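Local coordinates for DUF115 domain-containing protein (Magnetospirillum magneticum AMB-1, PDB 5MU5) that probably transfers sugar to flagellin as a Maf-family glycosyltransferase and is involved in the formation of the bacterial flagellum, at residues A[480-492]-A[497-509]. Numbering follows the deposited sequence.
Sequences IGRYRPAANAFNC and MIENTRPLSSQSL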
# COMPACT_ATOMS: atom_id res chain seq x y z
N ILE A 480 -6.96 -14.58 -10.83
CA ILE A 480 -7.28 -15.67 -11.73
C ILE A 480 -6.00 -16.31 -12.27
O ILE A 480 -5.88 -17.54 -12.29
CB ILE A 480 -8.23 -15.23 -12.84
CG1 ILE A 480 -9.62 -14.97 -12.23
CG2 ILE A 480 -8.37 -16.31 -13.88
CD1 ILE A 480 -10.56 -14.17 -13.10
N GLY A 481 -5.05 -15.47 -12.66
CA GLY A 481 -3.75 -15.94 -13.12
C GLY A 481 -3.01 -16.86 -12.15
O GLY A 481 -2.39 -17.81 -12.57
N ARG A 482 -3.10 -16.61 -10.86
CA ARG A 482 -2.44 -17.47 -9.88
C ARG A 482 -3.01 -18.91 -9.79
O ARG A 482 -2.37 -19.78 -9.21
CB ARG A 482 -2.45 -16.81 -8.51
CG ARG A 482 -1.63 -15.53 -8.48
CD ARG A 482 -1.71 -14.81 -7.14
NE ARG A 482 -1.17 -15.66 -6.09
CZ ARG A 482 -1.31 -15.44 -4.78
NH1 ARG A 482 -2.00 -14.39 -4.33
NH2 ARG A 482 -0.77 -16.30 -3.91
N TYR A 483 -4.17 -19.17 -10.38
CA TYR A 483 -4.76 -20.51 -10.36
C TYR A 483 -4.79 -21.17 -11.72
O TYR A 483 -5.44 -22.21 -11.90
CB TYR A 483 -6.19 -20.42 -9.80
CG TYR A 483 -6.30 -20.11 -8.32
CD1 TYR A 483 -6.27 -18.80 -7.86
CD2 TYR A 483 -6.42 -21.12 -7.39
CE1 TYR A 483 -6.37 -18.50 -6.51
CE2 TYR A 483 -6.55 -20.85 -6.04
CZ TYR A 483 -6.52 -19.54 -5.60
OH TYR A 483 -6.64 -19.27 -4.28
N ARG A 484 -4.14 -20.57 -12.71
CA ARG A 484 -4.04 -21.21 -14.01
C ARG A 484 -2.90 -22.22 -13.94
O ARG A 484 -2.02 -22.08 -13.10
CB ARG A 484 -3.85 -20.17 -15.12
CG ARG A 484 -5.12 -19.36 -15.31
CD ARG A 484 -5.11 -18.54 -16.58
NE ARG A 484 -4.89 -19.39 -17.75
CZ ARG A 484 -4.66 -18.93 -18.98
NH1 ARG A 484 -4.62 -17.62 -19.23
NH2 ARG A 484 -4.47 -19.80 -19.96
N PRO A 485 -2.95 -23.29 -14.76
CA PRO A 485 -3.93 -23.60 -15.78
C PRO A 485 -5.18 -24.34 -15.31
O PRO A 485 -6.05 -24.62 -16.12
CB PRO A 485 -3.13 -24.50 -16.72
CG PRO A 485 -2.25 -25.28 -15.78
CD PRO A 485 -2.02 -24.42 -14.56
N ALA A 486 -5.28 -24.69 -14.03
CA ALA A 486 -6.51 -25.33 -13.51
C ALA A 486 -7.75 -24.42 -13.67
O ALA A 486 -8.80 -24.88 -14.10
CB ALA A 486 -6.35 -25.72 -12.05
N ALA A 487 -7.60 -23.14 -13.34
CA ALA A 487 -8.68 -22.15 -13.54
C ALA A 487 -9.00 -21.92 -15.02
O ALA A 487 -8.10 -21.69 -15.83
CB ALA A 487 -8.28 -20.83 -12.92
N ASN A 488 -10.28 -21.95 -15.33
CA ASN A 488 -10.78 -21.67 -16.65
C ASN A 488 -11.90 -20.61 -16.52
O ASN A 488 -13.04 -20.92 -16.17
CB ASN A 488 -11.28 -22.99 -17.21
CG ASN A 488 -11.54 -22.96 -18.68
OD1 ASN A 488 -10.82 -22.31 -19.45
ND2 ASN A 488 -12.57 -23.69 -19.10
N ALA A 489 -11.57 -19.35 -16.78
CA ALA A 489 -12.49 -18.24 -16.58
C ALA A 489 -13.03 -17.63 -17.86
O ALA A 489 -12.29 -17.30 -18.77
CB ALA A 489 -11.81 -17.17 -15.74
N PHE A 490 -14.35 -17.44 -17.90
CA PHE A 490 -15.03 -16.87 -19.04
C PHE A 490 -15.67 -15.57 -18.64
O PHE A 490 -16.17 -15.43 -17.54
CB PHE A 490 -16.08 -17.84 -19.55
CG PHE A 490 -15.50 -19.16 -19.96
CD1 PHE A 490 -15.40 -20.20 -19.06
CD2 PHE A 490 -15.00 -19.34 -21.25
CE1 PHE A 490 -14.84 -21.41 -19.44
CE2 PHE A 490 -14.45 -20.54 -21.63
CZ PHE A 490 -14.37 -21.57 -20.73
N ASN A 491 -15.60 -14.58 -19.52
CA ASN A 491 -16.21 -13.30 -19.23
C ASN A 491 -17.35 -13.13 -20.20
O ASN A 491 -17.10 -13.05 -21.40
CB ASN A 491 -15.21 -12.16 -19.37
CG ASN A 491 -15.78 -10.82 -18.92
OD1 ASN A 491 -16.91 -10.73 -18.41
ND2 ASN A 491 -14.99 -9.77 -19.09
N CYS A 492 -18.58 -13.13 -19.68
CA CYS A 492 -19.78 -12.90 -20.48
C CYS A 492 -20.25 -11.45 -20.43
O CYS A 492 -21.23 -11.08 -21.11
CB CYS A 492 -20.92 -13.83 -20.02
SG CYS A 492 -20.53 -15.61 -20.06
N MET A 497 -11.99 -5.85 -21.14
CA MET A 497 -11.24 -7.08 -21.24
C MET A 497 -10.49 -7.30 -19.90
O MET A 497 -9.81 -6.40 -19.38
CB MET A 497 -10.21 -6.97 -22.38
CG MET A 497 -9.40 -8.24 -22.63
SD MET A 497 -10.43 -9.62 -23.22
CE MET A 497 -10.44 -9.19 -24.97
N ILE A 498 -10.64 -8.48 -19.33
CA ILE A 498 -9.94 -8.86 -18.12
C ILE A 498 -8.91 -9.95 -18.49
O ILE A 498 -9.26 -10.94 -19.14
CB ILE A 498 -10.92 -9.38 -17.07
CG1 ILE A 498 -12.01 -8.33 -16.81
CG2 ILE A 498 -10.19 -9.75 -15.80
CD1 ILE A 498 -13.20 -8.85 -16.03
N GLU A 499 -7.65 -9.75 -18.12
CA GLU A 499 -6.61 -10.76 -18.34
C GLU A 499 -7.00 -12.09 -17.71
O GLU A 499 -7.66 -12.14 -16.67
CB GLU A 499 -5.29 -10.35 -17.67
CG GLU A 499 -4.56 -9.19 -18.29
CD GLU A 499 -3.27 -8.85 -17.55
OE1 GLU A 499 -2.38 -9.73 -17.43
OE2 GLU A 499 -3.12 -7.70 -17.10
N ASN A 500 -6.50 -13.16 -18.31
CA ASN A 500 -6.73 -14.52 -17.87
C ASN A 500 -8.18 -14.98 -17.94
O ASN A 500 -8.57 -15.89 -17.22
CB ASN A 500 -6.14 -14.70 -16.49
CG ASN A 500 -4.65 -14.55 -16.50
OD1 ASN A 500 -3.99 -15.20 -17.26
ND2 ASN A 500 -4.11 -13.70 -15.65
N THR A 501 -8.96 -14.35 -18.81
CA THR A 501 -10.36 -14.73 -19.03
C THR A 501 -10.56 -14.85 -20.51
O THR A 501 -9.84 -14.23 -21.27
CB THR A 501 -11.37 -13.65 -18.53
OG1 THR A 501 -11.25 -12.47 -19.34
CG2 THR A 501 -11.13 -13.30 -17.11
N ARG A 502 -11.53 -15.65 -20.95
CA ARG A 502 -11.86 -15.73 -22.37
C ARG A 502 -13.23 -15.10 -22.58
O ARG A 502 -14.16 -15.40 -21.87
CB ARG A 502 -11.85 -17.17 -22.89
CG ARG A 502 -10.55 -17.60 -23.55
CD ARG A 502 -10.76 -18.75 -24.54
NE ARG A 502 -11.29 -19.95 -23.88
CZ ARG A 502 -10.57 -20.82 -23.16
NH1 ARG A 502 -9.26 -20.63 -22.99
NH2 ARG A 502 -11.16 -21.88 -22.60
N PRO A 503 -13.35 -14.21 -23.55
CA PRO A 503 -14.66 -13.67 -23.86
C PRO A 503 -15.61 -14.78 -24.24
O PRO A 503 -15.21 -15.71 -24.90
CB PRO A 503 -14.39 -12.79 -25.09
CG PRO A 503 -12.96 -12.40 -24.96
CD PRO A 503 -12.28 -13.58 -24.34
N LEU A 504 -16.86 -14.69 -23.84
CA LEU A 504 -17.84 -15.71 -24.17
C LEU A 504 -19.20 -15.07 -24.12
O LEU A 504 -19.58 -14.52 -23.11
CB LEU A 504 -17.81 -16.85 -23.15
CG LEU A 504 -18.83 -17.98 -23.40
CD1 LEU A 504 -18.45 -18.79 -24.62
CD2 LEU A 504 -18.94 -18.91 -22.21
N SER A 505 -19.91 -15.12 -25.23
CA SER A 505 -21.30 -14.69 -25.30
C SER A 505 -22.09 -15.67 -24.45
O SER A 505 -21.88 -16.88 -24.55
CB SER A 505 -21.76 -14.71 -26.74
OG SER A 505 -23.16 -14.69 -26.81
N SER A 506 -22.99 -15.17 -23.61
CA SER A 506 -23.79 -16.03 -22.75
C SER A 506 -24.70 -16.99 -23.57
O SER A 506 -25.14 -18.00 -23.04
CB SER A 506 -24.61 -15.22 -21.74
OG SER A 506 -25.59 -14.45 -22.38
N GLN A 507 -24.95 -16.67 -24.84
CA GLN A 507 -25.66 -17.59 -25.72
C GLN A 507 -24.82 -18.81 -26.09
O GLN A 507 -25.35 -19.81 -26.51
CB GLN A 507 -26.10 -16.89 -27.00
CG GLN A 507 -27.05 -15.74 -26.79
CD GLN A 507 -27.65 -15.30 -28.11
OE1 GLN A 507 -28.42 -16.05 -28.72
NE2 GLN A 507 -27.31 -14.10 -28.57
N SER A 508 -23.50 -18.72 -25.98
CA SER A 508 -22.63 -19.85 -26.30
C SER A 508 -22.30 -20.70 -25.09
O SER A 508 -21.66 -21.73 -25.23
CB SER A 508 -21.31 -19.37 -26.91
OG SER A 508 -21.54 -18.74 -28.15
N LEU A 509 -22.73 -20.26 -23.91
CA LEU A 509 -22.44 -20.98 -22.68
C LEU A 509 -23.14 -22.33 -22.65
O LEU A 509 -24.34 -22.39 -22.82
CB LEU A 509 -22.88 -20.14 -21.49
CG LEU A 509 -22.74 -20.69 -20.07
CD1 LEU A 509 -22.53 -19.55 -19.08
CD2 LEU A 509 -23.94 -21.53 -19.67
O HOH W 1 -8.70 -18.61 -17.31
O HOH W 2 -12.37 -10.36 -20.26
O HOH W 3 -22.74 -12.30 -22.73
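Phe490 pairs with Arg502, and Asn491 with Pro503, in a short parallel ladder: Arg502 N donates to Ala489 O, Asn491 N to Arg502 O at 2.9 Å and Leu504 N to Asn491 O. Where the ladder begins, water 1 continues it, accepting from Ala489 N and donating to Asn500 O.

On one face, the Arg502 side chain runs alongside Phe490 in the same direction. Its guanidinium is turned 75° from the ring and brings NH2 to 3.7 Å from Phe490 CE2, while Asn488 OD1 lies 3.2 Å from the same Arg502 NH2. Leu504 CD2 reaches Phe490 CB at 4.0 Å, crossing that side chain at a slant. On the other face, Asn491 crosses Ile498 at about a right angle, ND2 near its CD1. That ND2 donates to water 2, which also accepts from Ile498 N and donates to Thr501 OG1, while Asn491 OD1 accepts from Ser493 N, so the amide is held from both ends. OG1 of Thr501, set between the backbone N and the carbonyl carbon (chi1 67°), donates to Ile498 O at 2.5 Å within the type II turn 498-501.

Asn500, on that turn, leans on the end of the preceding helix. Its CB packs 3.8 Å from Ile480 CG2, and OD1 takes Arg484 NH1 on a lone pair at 3.2 Å; ND2, close to Gly481 CA, bonds Gly477 O. An alanine here takes away the amide that Arg484 NH1 and Gly477 O share, and would probably leave the turn less firmly tied to the helix.

Strand 502-503 is the outermost strand at its end of the mixed, mostly parallel sheet. Strand 488-491 separates it from strand 408-412, whose Tyr410 stacks on Phe490; helix 393-404 packs against Ile480, and Ser506 bonds Asp287 of helix 284-294.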